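Putative glutathione S-transferase (Corynebacterium glutamicum, PDB 3M1G) probably acts as a glutathione transferase of the ECM4-like subfamily, joining a thioredoxin-like N-terminal domain to a helical C-terminal domain. Local coordinates at residues I157-N162 against N175-E180; R182-P187 against Y235-H240; N275-L280 against S322-P327; D282-P287 against T293-I298. All blocks are in the same frame, centred on the assembly; numbering follows the deposited sequence. Where two conformers were deposited one is given.

Interaction 1. Residues I157-N162 against N175-E180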
loop_
_atom_site.group_PDB
_atom_site.type_symbol
_atom_site.label_atom_id
_atom_site.label_comp_id
_atom_site.label_asym_id
_atom_site.label_seq_id
_atom_site.Cartn_x
_atom_site.Cartn_y
_atom_site.Cartn_z
ATOM N N ILE A 157 2.170 10.806 31.268
ATOM C CA ILE A 157 0.848 10.327 31.616
ATOM C C ILE A 157 0.862 8.824 31.836
ATOM O O ILE A 157 0.388 8.359 32.853
ATOM C CB ILE A 157 -0.253 10.763 30.599
ATOM C CG1 ILE A 157 -0.495 12.262 30.738
ATOM C CG2 ILE A 157 -1.592 10.001 30.837
ATOM C CD1 ILE A 157 -1.449 12.872 29.688
ATOM N N THR A 158 1.429 8.054 30.913
ATOM C CA THR A 158 1.391 6.601 31.025
ATOM C C THR A 158 2.372 6.107 32.092
ATOM O O THR A 158 2.057 5.174 32.835
ATOM C CB THR A 158 1.641 5.884 29.650
ATOM O OG1 THR A 158 2.833 6.413 29.049
ATOM C CG2 THR A 158 0.431 6.110 28.677
ATOM N N ILE A 159 3.526 6.753 32.224
ATOM C CA ILE A 159 4.445 6.370 33.286
ATOM C C ILE A 159 3.757 6.595 34.625
ATOM O O ILE A 159 3.752 5.731 35.501
ATOM C CB ILE A 159 5.790 7.143 33.210
ATOM C CG1 ILE A 159 6.561 6.787 31.956
ATOM C CG2 ILE A 159 6.666 6.848 34.394
ATOM C CD1 ILE A 159 6.718 5.265 31.738
ATOM N N ASP A 160 3.123 7.744 34.779
ATOM C CA ASP A 160 2.443 8.048 36.049
ATOM C C ASP A 160 1.221 7.157 36.301
ATOM O O ASP A 160 0.981 6.757 37.448
ATOM C CB ASP A 160 2.116 9.532 36.146
ATOM C CG ASP A 160 3.388 10.404 36.315
ATOM O OD1 ASP A 160 4.508 9.849 36.566
ATOM O OD2 ASP A 160 3.262 11.655 36.261
ATOM N N PHE A 161 0.468 6.806 35.256
ATOM C CA PHE A 161 -0.621 5.804 35.442
ATOM C C PHE A 161 -0.059 4.517 36.094
ATOM O O PHE A 161 -0.694 3.937 36.975
ATOM C CB PHE A 161 -1.331 5.408 34.135
ATOM C CG PHE A 161 -2.336 6.386 33.603
ATOM C CD1 PHE A 161 -2.763 7.520 34.317
ATOM C CD2 PHE A 161 -2.860 6.174 32.331
ATOM C CE1 PHE A 161 -3.693 8.370 33.792
ATOM C CE2 PHE A 161 -3.805 6.996 31.811
ATOM C CZ PHE A 161 -4.245 8.111 32.531
ATOM N N ASN A 162 1.092 4.048 35.618
ATOM C CA ASN A 162 1.756 2.873 36.155
ATOM C C ASN A 162 2.306 3.030 37.565
ATOM O O ASN A 162 2.135 2.137 38.377
ATOM C CB ASN A 162 2.902 2.428 35.234
ATOM C CG ASN A 162 2.381 1.688 33.996
ATOM O OD1 ASN A 162 1.834 0.581 34.130
ATOM N ND2 ASN A 162 2.484 2.314 32.812
ATOM N N ASN A 175 2.517 -5.242 35.978
ATOM C CA ASN A 175 3.625 -4.294 36.138
ATOM C C ASN A 175 4.220 -4.027 34.742
ATOM O O ASN A 175 5.054 -4.808 34.220
ATOM C CB ASN A 175 4.686 -4.895 37.104
ATOM C CG ASN A 175 5.848 -3.947 37.366
ATOM O OD1 ASN A 175 5.960 -2.892 36.718
ATOM N ND2 ASN A 175 6.733 -4.320 38.296
ATOM N N LEU A 176 3.771 -2.937 34.127
ATOM C CA LEU A 176 4.134 -2.609 32.738
ATOM C C LEU A 176 5.471 -1.842 32.644
ATOM O O LEU A 176 6.014 -1.661 31.553
ATOM C CB LEU A 176 3.018 -1.765 32.073
ATOM C CG LEU A 176 1.677 -2.488 31.981
ATOM C CD1 LEU A 176 0.559 -1.552 31.518
ATOM C CD2 LEU A 176 1.782 -3.762 30.999
ATOM N N TYR A 177 5.978 -1.371 33.776
ATOM C CA TYR A 177 7.189 -0.540 33.789
ATOM C C TYR A 177 8.093 -0.959 34.956
ATOM O O TYR A 177 8.316 -0.181 35.902
ATOM C CB TYR A 177 6.794 0.914 33.906
ATOM C CG TYR A 177 7.907 1.925 33.600
ATOM C CD1 TYR A 177 8.603 1.879 32.386
ATOM C CD2 TYR A 177 8.236 2.939 34.492
ATOM C CE1 TYR A 177 9.598 2.807 32.079
ATOM C CE2 TYR A 177 9.252 3.904 34.182
ATOM C CZ TYR A 177 9.918 3.806 32.967
ATOM O OH TYR A 177 10.908 4.689 32.586
ATOM N N PRO A 178 8.573 -2.197 34.920
ATOM C CA PRO A 178 9.296 -2.723 36.081
ATOM C C PRO A 178 10.692 -2.123 36.260
ATOM O O PRO A 178 11.420 -1.926 35.269
ATOM C CB PRO A 178 9.433 -4.209 35.765
ATOM C CG PRO A 178 8.980 -4.397 34.408
ATOM C CD PRO A 178 8.520 -3.162 33.820
ATOM N N ALA A 179 11.040 -1.874 37.516
ATOM C CA ALA A 179 12.279 -1.215 37.908
ATOM C C ALA A 179 13.506 -1.745 37.180
ATOM O O ALA A 179 14.320 -0.964 36.700
ATOM C CB ALA A 179 12.481 -1.314 39.462
ATOM N N GLU A 180 13.619 -3.057 37.045
ATOM C CA GLU A 180 14.839 -3.672 36.494
ATOM C C GLU A 180 14.983 -3.470 34.988
ATOM O O GLU A 180 16.039 -3.792 34.437
ATOM C CB GLU A 180 14.858 -5.195 36.695
ATOM C CG GLU A 180 14.028 -5.731 37.857
ATOM C CD GLU A 180 12.543 -5.889 37.502
ATOM O OE1 GLU A 180 12.214 -6.646 36.551
ATOM O OE2 GLU A 180 11.726 -5.265 38.216
HETATM O O HOH W 1 2.016 -1.143 35.998
#

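Interaction 2. Residues R182-P187 against Y235-H240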
loop_
_atom_site.group_PDB
_atom_site.type_symbol
_atom_site.label_atom_id
_atom_site.label_comp_id
_atom_site.label_asym_id
_atom_site.label_seq_id
_atom_site.Cartn_x
_atom_site.Cartn_y
_atom_site.Cartn_z
ATOM N N ARG A 182 13.826 -0.495 33.358
ATOM C CA ARG A 182 13.633 0.930 33.014
ATOM C C ARG A 182 14.835 1.544 32.290
ATOM O O ARG A 182 14.677 2.305 31.324
ATOM C CB ARG A 182 13.299 1.778 34.246
ATOM C CG ARG A 182 11.928 1.499 34.805
ATOM C CD ARG A 182 11.587 2.337 36.046
ATOM N NE ARG A 182 10.483 1.671 36.711
ATOM C CZ ARG A 182 10.144 1.795 37.987
ATOM N NH1 ARG A 182 10.802 2.614 38.775
ATOM N NH2 ARG A 182 9.139 1.070 38.487
ATOM N N GLU A 183 16.023 1.191 32.758
ATOM C CA GLU A 183 17.265 1.669 32.157
ATOM C C GLU A 183 17.464 1.221 30.731
ATOM O O GLU A 183 17.802 2.027 29.913
ATOM C CB GLU A 183 18.508 1.213 32.944
ATOM C CG GLU A 183 18.987 2.229 33.897
ATOM C CD GLU A 183 20.439 1.979 34.412
ATOM O OE1 GLU A 183 20.684 2.455 35.524
ATOM O OE2 GLU A 183 21.309 1.354 33.740
ATOM N N GLU A 184 17.343 -0.067 30.439
ATOM C CA GLU A 184 17.465 -0.545 29.039
ATOM C C GLU A 184 16.287 -0.070 28.208
ATOM O O GLU A 184 16.418 0.107 27.027
ATOM C CB GLU A 184 17.568 -2.076 28.892
ATOM C CG GLU A 184 17.813 -2.559 27.397
ATOM C CD GLU A 184 17.416 -4.021 27.134
ATOM O OE1 GLU A 184 17.125 -4.755 28.099
ATOM O OE2 GLU A 184 17.388 -4.435 25.952
HETATM N N MSE A 185 15.137 0.158 28.833
HETATM C CA MSE A 185 13.948 0.556 28.075
HETATM C C MSE A 185 14.077 1.976 27.507
HETATM O O MSE A 185 13.524 2.282 26.425
HETATM C CB MSE A 185 12.685 0.456 28.934
HETATM C CG MSE A 185 11.428 0.244 28.148
HETATM SE SE MSE A 185 9.768 0.118 29.199
HETATM C CE MSE A 185 10.320 -1.260 30.489
ATOM N N ALA A 186 14.796 2.849 28.217
ATOM C CA ALA A 186 14.792 4.246 27.841
ATOM C C ALA A 186 15.315 4.446 26.403
ATOM O O ALA A 186 14.640 5.086 25.596
ATOM C CB ALA A 186 15.572 5.165 28.897
ATOM N N PRO A 187 16.500 3.907 26.066
ATOM C CA PRO A 187 16.934 4.160 24.684
ATOM C C PRO A 187 16.092 3.480 23.596
ATOM O O PRO A 187 15.935 4.035 22.501
ATOM C CB PRO A 187 18.378 3.632 24.645
ATOM C CG PRO A 187 18.556 2.844 25.897
ATOM C CD PRO A 187 17.599 3.404 26.901
ATOM N N TYR A 235 8.240 -9.894 23.076
ATOM C CA TYR A 235 7.862 -8.489 23.045
ATOM C C TYR A 235 9.147 -7.671 23.117
ATOM O O TYR A 235 10.226 -8.236 23.248
ATOM C CB TYR A 235 6.926 -8.177 24.211
ATOM C CG TYR A 235 5.704 -9.081 24.257
ATOM C CD1 TYR A 235 4.687 -8.960 23.327
ATOM C CD2 TYR A 235 5.594 -10.079 25.204
ATOM C CE1 TYR A 235 3.569 -9.791 23.352
ATOM C CE2 TYR A 235 4.490 -10.923 25.247
ATOM C CZ TYR A 235 3.479 -10.762 24.336
ATOM O OH TYR A 235 2.401 -11.599 24.375
ATOM N N LEU A 236 9.044 -6.346 23.060
ATOM C CA LEU A 236 10.251 -5.495 22.925
ATOM C C LEU A 236 11.273 -5.708 24.026
ATOM O O LEU A 236 12.477 -5.657 23.750
ATOM C CB LEU A 236 9.895 -4.031 22.872
ATOM C CG LEU A 236 9.257 -3.581 21.542
ATOM C CD1 LEU A 236 8.659 -2.189 21.708
ATOM C CD2 LEU A 236 10.285 -3.660 20.372
HETATM N N MSE A 237 10.791 -5.899 25.263
HETATM C CA MSE A 237 11.657 -6.078 26.409
HETATM C C MSE A 237 11.614 -7.516 26.955
HETATM O O MSE A 237 11.832 -7.729 28.147
HETATM C CB MSE A 237 11.274 -5.096 27.517
HETATM C CG MSE A 237 11.158 -3.642 27.071
HETATM SE SE MSE A 237 12.792 -2.965 26.216
HETATM C CE MSE A 237 13.981 -3.254 27.626
ATOM N N GLY A 238 11.316 -8.491 26.114
ATOM C CA GLY A 238 11.434 -9.892 26.521
ATOM C C GLY A 238 10.109 -10.634 26.603
ATOM O O GLY A 238 9.285 -10.541 25.709
ATOM N N ASP A 239 9.898 -11.332 27.712
ATOM C CA ASP A 239 8.814 -12.310 27.782
ATOM C C ASP A 239 7.420 -11.715 27.951
ATOM O O ASP A 239 6.454 -12.395 27.645
ATOM C CB ASP A 239 9.058 -13.280 28.946
ATOM C CG ASP A 239 10.144 -14.300 28.644
ATOM O OD1 ASP A 239 10.514 -14.452 27.462
ATOM O OD2 ASP A 239 10.602 -14.948 29.598
ATOM N N HIS A 240 7.323 -10.501 28.496
ATOM C CA HIS A 240 6.030 -9.890 28.806
ATOM C C HIS A 240 5.868 -8.475 28.237
ATOM O O HIS A 240 6.845 -7.772 28.003
ATOM C CB HIS A 240 5.772 -9.887 30.344
ATOM C CG HIS A 240 5.958 -11.235 30.984
ATOM N ND1 HIS A 240 5.302 -12.359 30.528
ATOM C CD2 HIS A 240 6.747 -11.649 32.015
ATOM C CE1 HIS A 240 5.677 -13.412 31.252
ATOM N NE2 HIS A 240 6.571 -13.013 32.142
#

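Interaction 3. Residues N275-L280 against S322-P327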
loop_
_atom_site.group_PDB
_atom_site.type_symbol
_atom_site.label_atom_id
_atom_site.label_comp_id
_atom_site.label_asym_id
_atom_site.label_seq_id
_atom_site.Cartn_x
_atom_site.Cartn_y
_atom_site.Cartn_z
ATOM N N ASN A 275 8.176 -11.129 11.823
ATOM C CA ASN A 275 8.186 -10.903 13.264
ATOM C C ASN A 275 7.278 -9.763 13.707
ATOM O O ASN A 275 6.499 -9.937 14.659
ATOM C CB ASN A 275 9.595 -10.717 13.785
ATOM C CG ASN A 275 10.394 -11.976 13.671
ATOM O OD1 ASN A 275 10.038 -12.983 14.252
ATOM N ND2 ASN A 275 11.428 -11.948 12.871
ATOM N N LEU A 276 7.330 -8.628 13.013
ATOM C CA LEU A 276 6.453 -7.503 13.368
ATOM C C LEU A 276 5.000 -7.891 13.237
ATOM O O LEU A 276 4.170 -7.451 14.047
ATOM C CB LEU A 276 6.731 -6.263 12.510
ATOM C CG LEU A 276 8.060 -5.549 12.848
ATOM C CD1 LEU A 276 8.399 -4.513 11.738
ATOM C CD2 LEU A 276 7.966 -4.882 14.179
ATOM N N TRP A 277 4.666 -8.664 12.202
ATOM C CA TRP A 277 3.260 -9.027 11.971
ATOM C C TRP A 277 2.716 -10.007 13.017
ATOM O O TRP A 277 1.576 -9.869 13.452
ATOM C CB TRP A 277 3.084 -9.598 10.571
ATOM C CG TRP A 277 1.713 -10.048 10.160
ATOM C CD1 TRP A 277 1.445 -11.188 9.507
ATOM C CD2 TRP A 277 0.428 -9.369 10.321
ATOM N NE1 TRP A 277 0.102 -11.297 9.252
ATOM C CE2 TRP A 277 -0.550 -10.207 9.745
ATOM C CE3 TRP A 277 0.019 -8.164 10.905
ATOM C CZ2 TRP A 277 -1.916 -9.866 9.696
ATOM C CZ3 TRP A 277 -1.356 -7.834 10.902
ATOM C CH2 TRP A 277 -2.296 -8.686 10.293
ATOM N N GLY A 278 3.520 -11.003 13.382
ATOM C CA GLY A 278 3.213 -11.893 14.507
ATOM C C GLY A 278 3.031 -11.111 15.797
ATOM O O GLY A 278 2.025 -11.264 16.492
ATOM N N TYR A 279 3.984 -10.230 16.087
ATOM C CA TYR A 279 3.916 -9.332 17.266
ATOM C C TYR A 279 2.673 -8.450 17.275
ATOM O O TYR A 279 1.977 -8.338 18.282
ATOM C CB TYR A 279 5.216 -8.527 17.301
ATOM C CG TYR A 279 5.307 -7.320 18.227
ATOM C CD1 TYR A 279 5.700 -7.458 19.529
ATOM C CD2 TYR A 279 5.039 -6.033 17.749
ATOM C CE1 TYR A 279 5.835 -6.357 20.350
ATOM C CE2 TYR A 279 5.176 -4.920 18.560
ATOM C CZ TYR A 279 5.582 -5.099 19.870
ATOM O OH TYR A 279 5.740 -4.022 20.707
ATOM N N LEU A 280 2.386 -7.811 16.149
ATOM C CA LEU A 280 1.204 -6.974 16.037
ATOM C C LEU A 280 -0.083 -7.717 16.297
ATOM O O LEU A 280 -0.972 -7.231 17.008
ATOM C CB LEU A 280 1.166 -6.263 14.682
ATOM C CG LEU A 280 -0.033 -5.329 14.394
ATOM C CD1 LEU A 280 -0.260 -4.276 15.489
ATOM C CD2 LEU A 280 0.109 -4.671 12.947
ATOM N N SER A 322 -8.734 -8.609 8.009
ATOM C CA SER A 322 -9.175 -9.832 8.630
ATOM C C SER A 322 -7.997 -10.615 9.232
ATOM O O SER A 322 -8.175 -11.365 10.179
ATOM C CB SER A 322 -10.002 -10.683 7.646
ATOM O OG SER A 322 -9.162 -11.168 6.619
ATOM N N GLY A 323 -6.783 -10.386 8.737
ATOM C CA GLY A 323 -5.584 -11.017 9.269
ATOM C C GLY A 323 -5.262 -10.753 10.730
ATOM O O GLY A 323 -4.566 -11.542 11.337
ATOM N N PHE A 324 -5.748 -9.631 11.278
ATOM C CA PHE A 324 -5.490 -9.245 12.655
ATOM C C PHE A 324 -5.956 -10.310 13.655
ATOM O O PHE A 324 -5.414 -10.389 14.743
ATOM C CB PHE A 324 -6.156 -7.896 13.012
ATOM C CG PHE A 324 -5.300 -6.697 12.730
ATOM C CD1 PHE A 324 -4.268 -6.343 13.566
ATOM C CD2 PHE A 324 -5.482 -5.967 11.582
ATOM C CE1 PHE A 324 -3.491 -5.241 13.303
ATOM C CE2 PHE A 324 -4.685 -4.849 11.303
ATOM C CZ PHE A 324 -3.707 -4.492 12.153
ATOM N N ALA A 325 -6.931 -11.107 13.251
ATOM C CA ALA A 325 -7.547 -12.133 14.096
ATOM C C ALA A 325 -6.955 -13.533 13.914
ATOM O O ALA A 325 -7.405 -14.437 14.562
ATOM C CB ALA A 325 -9.096 -12.203 13.833
ATOM N N THR A 326 -5.962 -13.707 13.043
ATOM C CA THR A 326 -5.453 -15.019 12.743
ATOM C C THR A 326 -4.378 -15.441 13.759
ATOM O O THR A 326 -3.769 -14.575 14.410
ATOM C CB THR A 326 -4.861 -15.065 11.293
ATOM O OG1 THR A 326 -3.772 -14.117 11.164
ATOM C CG2 THR A 326 -5.971 -14.798 10.238
ATOM N N PRO A 327 -4.129 -16.760 13.905
ATOM C CA PRO A 327 -3.072 -17.228 14.839
ATOM C C PRO A 327 -1.714 -16.595 14.531
ATOM O O PRO A 327 -1.280 -16.595 13.381
ATOM C CB PRO A 327 -3.021 -18.743 14.595
ATOM C CG PRO A 327 -4.446 -19.090 14.144
ATOM C CD PRO A 327 -4.844 -17.896 13.283
#

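Interaction 4. Residues D282-P287 against T293-I298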
loop_
_atom_site.group_PDB
_atom_site.type_symbol
_atom_site.label_atom_id
_atom_site.label_comp_id
_atom_site.label_asym_id
_atom_site.label_seq_id
_atom_site.Cartn_x
_atom_site.Cartn_y
_atom_site.Cartn_z
ATOM N N ASP A 282 -0.435 -10.565 18.047
ATOM C CA ASP A 282 -0.337 -11.013 19.466
ATOM C C ASP A 282 -0.841 -9.871 20.374
ATOM O O ASP A 282 -1.719 -10.050 21.195
ATOM C CB ASP A 282 1.147 -11.371 19.698
ATOM C CG ASP A 282 1.457 -12.029 21.066
ATOM O OD1 ASP A 282 0.562 -12.323 21.858
ATOM O OD2 ASP A 282 2.655 -12.297 21.303
ATOM N N LEU A 283 -0.346 -8.666 20.161
ATOM C CA LEU A 283 -0.810 -7.497 20.917
ATOM C C LEU A 283 -2.270 -7.167 20.636
ATOM O O LEU A 283 -3.057 -6.956 21.574
ATOM C CB LEU A 283 0.055 -6.284 20.599
ATOM C CG LEU A 283 1.519 -6.297 21.067
ATOM C CD1 LEU A 283 2.178 -4.979 20.659
ATOM C CD2 LEU A 283 1.613 -6.531 22.617
ATOM N N PHE A 284 -2.650 -7.124 19.357
ATOM C CA PHE A 284 -4.025 -6.796 18.983
ATOM C C PHE A 284 -5.018 -7.687 19.706
ATOM O O PHE A 284 -6.032 -7.216 20.189
ATOM C CB PHE A 284 -4.256 -6.888 17.463
ATOM C CG PHE A 284 -5.657 -6.527 17.047
ATOM C CD1 PHE A 284 -6.669 -7.485 17.040
ATOM C CD2 PHE A 284 -5.969 -5.209 16.692
ATOM C CE1 PHE A 284 -7.999 -7.141 16.703
ATOM C CE2 PHE A 284 -7.282 -4.858 16.326
ATOM C CZ PHE A 284 -8.294 -5.835 16.334
ATOM N N GLN A 285 -4.700 -8.963 19.785
ATOM C CA GLN A 285 -5.586 -9.973 20.385
ATOM C C GLN A 285 -5.567 -9.954 21.910
ATOM O O GLN A 285 -6.291 -10.710 22.526
ATOM C CB GLN A 285 -5.239 -11.360 19.855
ATOM C CG GLN A 285 -5.404 -11.453 18.324
ATOM C CD GLN A 285 -4.814 -12.687 17.695
ATOM O OE1 GLN A 285 -4.447 -13.643 18.380
ATOM N NE2 GLN A 285 -4.716 -12.675 16.356
ATOM N N THR A 286 -4.800 -9.045 22.508
ATOM C CA THR A 286 -4.712 -8.917 23.974
ATOM C C THR A 286 -5.683 -7.835 24.450
ATOM O O THR A 286 -5.828 -6.784 23.812
ATOM C CB THR A 286 -3.268 -8.545 24.382
ATOM O OG1 THR A 286 -2.366 -9.541 23.866
ATOM C CG2 THR A 286 -3.096 -8.403 25.914
ATOM N N PRO A 287 -6.351 -8.067 25.591
ATOM C CA PRO A 287 -7.202 -7.025 26.163
ATOM C C PRO A 287 -6.508 -5.693 26.296
ATOM O O PRO A 287 -5.319 -5.652 26.602
ATOM C CB PRO A 287 -7.564 -7.599 27.555
ATOM C CG PRO A 287 -7.585 -9.052 27.330
ATOM C CD PRO A 287 -6.423 -9.315 26.371
ATOM N N THR A 293 -9.236 -0.237 19.567
ATOM C CA THR A 293 -8.781 0.126 18.218
ATOM C C THR A 293 -9.997 0.198 17.291
ATOM O O THR A 293 -10.641 -0.835 17.035
ATOM C CB THR A 293 -7.773 -0.893 17.681
ATOM O OG1 THR A 293 -6.663 -0.977 18.579
ATOM C CG2 THR A 293 -7.249 -0.505 16.262
ATOM N N ASP A 294 -10.320 1.411 16.842
ATOM C CA ASP A 294 -11.439 1.645 15.922
ATOM C C ASP A 294 -10.878 2.001 14.542
ATOM O O ASP A 294 -10.454 3.144 14.294
ATOM C CB ASP A 294 -12.365 2.744 16.455
ATOM C CG ASP A 294 -13.664 2.900 15.629
ATOM O OD1 ASP A 294 -13.586 2.716 14.402
ATOM O OD2 ASP A 294 -14.744 3.217 16.228
ATOM N N PHE A 295 -10.858 1.010 13.659
ATOM C CA PHE A 295 -10.213 1.180 12.353
ATOM C C PHE A 295 -10.937 2.198 11.475
ATOM O O PHE A 295 -10.294 2.919 10.714
ATOM C CB PHE A 295 -10.079 -0.152 11.630
ATOM C CG PHE A 295 -9.034 -1.057 12.213
ATOM C CD1 PHE A 295 -7.702 -0.792 12.031
ATOM C CD2 PHE A 295 -9.395 -2.194 12.920
ATOM C CE1 PHE A 295 -6.742 -1.638 12.535
ATOM C CE2 PHE A 295 -8.463 -3.031 13.430
ATOM C CZ PHE A 295 -7.110 -2.757 13.233
ATOM N N THR A 296 -12.258 2.287 11.610
ATOM C CA THR A 296 -13.037 3.269 10.846
ATOM C C THR A 296 -12.688 4.688 11.226
ATOM O O THR A 296 -12.481 5.513 10.354
ATOM C CB THR A 296 -14.548 3.033 10.994
ATOM O OG1 THR A 296 -14.844 1.726 10.501
ATOM C CG2 THR A 296 -15.383 4.077 10.209
ATOM N N GLU A 297 -12.602 4.980 12.532
ATOM C CA GLU A 297 -12.290 6.339 12.958
ATOM C C GLU A 297 -10.851 6.667 12.670
ATOM O O GLU A 297 -10.540 7.804 12.334
ATOM C CB GLU A 297 -12.613 6.567 14.444
ATOM C CG GLU A 297 -14.114 6.595 14.648
ATOM C CD GLU A 297 -14.581 7.155 15.968
ATOM O OE1 GLU A 297 -13.760 7.671 16.742
ATOM O OE2 GLU A 297 -15.813 7.105 16.207
ATOM N N ILE A 298 -9.965 5.700 12.781
ATOM C CA ILE A 298 -8.560 5.927 12.371
ATOM C C ILE A 298 -8.510 6.355 10.875
ATOM O O ILE A 298 -8.004 7.440 10.558
ATOM C CB ILE A 298 -7.698 4.669 12.634
ATOM C CG1 ILE A 298 -7.494 4.457 14.142
ATOM C CG2 ILE A 298 -6.329 4.703 11.873
ATOM C CD1 ILE A 298 -6.987 3.057 14.499
#

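Interaction 1. Residues I157-N162 against N175-E180
Asn162 OD1 is the polar atom on which the contact turns: it lies 3.3 Å from Leu176 CB, and a water links it to the backbone of Leu176. That water donates to Asn162 OD1 at 2.5 Å, suspiciously short, so its exact length is doubtful, and accepts from Leu176 N at 3.1 Å. The other branch of the amide, Asn162 ND2, turns back to its own helix and makes a weak bond to Thr158 O (2.9 Å, 129° at the hydrogen), a carbonyl that also receives Asn162 N. Together the two arms probably restrain the rotation of the amide. One turn earlier, Ile159 supplies an apolar contact. Its CD1 methyl stands 3.6 Å from the centroid of the Tyr177 ring and 6° off the ring normal, a CH-pi approach over the centre of the face; Ile159 CG2 also touches Tyr177 CE2. The tyrosine presents that face because its CG is anti to the backbone N (chi1 -166°). Glu243 of helix 243-253 meets both Ile159 and Asn162. The contact thus pins residues 175-180 to helix 154-163 by two complementary means, dispersion at Tyr177 and a water bridge to Leu176 N that appears to satisfy the amide oxygen of the buried Asn162.

Interaction 2. Residues R182-P187 against Y235-H240
Selenomethionine Met237 reaches from its loop to two consecutive residues of helix 182-197, Glu184 and selenomethionine Met185, and the contact illustrates how one flexible selenoether chain can join a turn to a helix. The apolar part lies between the two selenomethionines. Met185 CG rests 4.0 Å from Met237 SE, and the terminal methyl of Met237, CE, comes 3.8 Å from the backbone at Met185 N. Met237 is folded at every torsion, with chi1 -51° placing CG beside its backbone N and the next two bonds also turned, and this curl carries the selenium and methyl up against the helix.

Where the methyl continues, it meets a charged group: Met237 CE lies 3.5 Å from Glu184 OE1 in the conformer given, a van der Waals contact in which the two chains run past each other in opposite directions. A second deposited conformer of Glu184 makes this part less certain. The carboxylate finds its main polar partner in Arg229, through a salt bridge at OE2.

Backbone hydrogen bonds shape the loop itself. A type I turn runs from Tyr235 to Gly238, closed by Gly238 N to Tyr235 O at 3.1 Å and matched by Tyr235 N to Gly238 O at 2.9 Å, with Gly238 at a positive phi. The turn links helices 209-229 and 243-253 and lies against helix 182-197, an inter-helix connection within the helical C-terminal domain of the glutathione transferase fold.

Interaction 3. Residues N275-L280 against S322-P327
Leu280 and Phe324 mark the nearest backbone approach, 7.8 Å between their CA atoms, where helix 274-284 passes a short 3-10 turn of residues 322-325. Side chains bridge this distance, and the two aromatic ones do so as a T-shaped pair. The edge of the Trp277 six-membered ring points at the face of Phe324, with centroids 5.4 Å apart and planes at 76°; the atom over the middle of that face is CZ3. Trp277 gets there by holding CG anti to its backbone N (chi1 179°), which throws the indole out beyond the helix toward the turn. Its far corner then meets main chain: Trp277 CZ2 lies 3.5 Å from Gly323 O, and Gly323 CA sits in the indole plane at the ring edge, so the indole edge meets the Gly323 main chain directly. Leu280, one turn on, brings CG to within 3.6 Å of Phe324 CE1 and adds its CD2 methyl beside the same corner of the ring. Gly323 O is meanwhile held by two donors from Thr326, OG1 at 2.7 Å on a lone pair in the carbonyl plane, and N at 3.1 Å. Arg281 joins both sides, making a cation-pi contact with Trp277 and a hydrogen bond to Thr326 OG1. The result is a C-terminal tail folded back on the helical C-terminal domain of the glutathione transferase fold, with Phe324 packed among Trp277, Phe284 and Phe295, an aromatic cluster.

Interaction 4. Residues D282-P287 against T293-I298
Phe284 and Phe295 form the close part of this buried contact, meeting rim to rim with Phe284 CE2 3.6 Å from Phe295 CE2. Neither ring lies over the face of its partner: the centroids stand 5.9 Å apart and the planes are inclined by only 23°, but the rings are stepped, not coplanar, and touch at their CE2 corners. Phe284 reaches across because its CG is anti to the backbone N (chi1 -179°), directing the ring from the last turn of helix 274-284 toward residues 293-298. Phe324 meets both rings, and Tyr249 and Val253 of helix 243-253 line the surroundings.

Looser packing follows at Thr293, whose CB is 4.2 Å from Phe284 CE2; Thr293 CA and Phe284 CA, the nearest pair of the two segments, are 8.4 Å apart. The threonine hydroxyl is engaged with Phe289 O and Tyr249 OH, and its CG2 methyl covers part of one Phe295 face. Hydrogen bonds within each segment shape the helix ends. Asp294 is the N-cap of helix 295-305, where OD1 accepts from Glu297 N at 3.1 Å, approached from above the carboxylate plane, while OD2 pairs with Asn356; Thr286 OG1 donates to Asp282 O at 2.8 Å, just where the preceding helix finishes. Between the segments the contacts are all apolar, while local hydrogen bonds at the two helix ends help to fix the backbones from which the phenylalanines project.

The four contacts follow the chain in two pairs. Interactions 1 and 2 come in series, their centres 12 Å apart, and share the junction between helix 154-163 and helix 182-197, where Arg182 NE bonds to Tyr177 O. Interactions 3 and 4 lie 11 Å apart and both use helix 274-284; interaction 4 falls within the span of chain bracketed by interaction 3, and Gln285 NE2 ties them by donating to Phe324 O and Thr326 O. Interaction 2 connects the pairs, through Tyr235 and Leu236 against Tyr279 and through Tyr235 against Leu283. Together they pack several helices of the C-terminal domain, and finally the C-terminal tail, against helix 243-253, which touches side chains from all four.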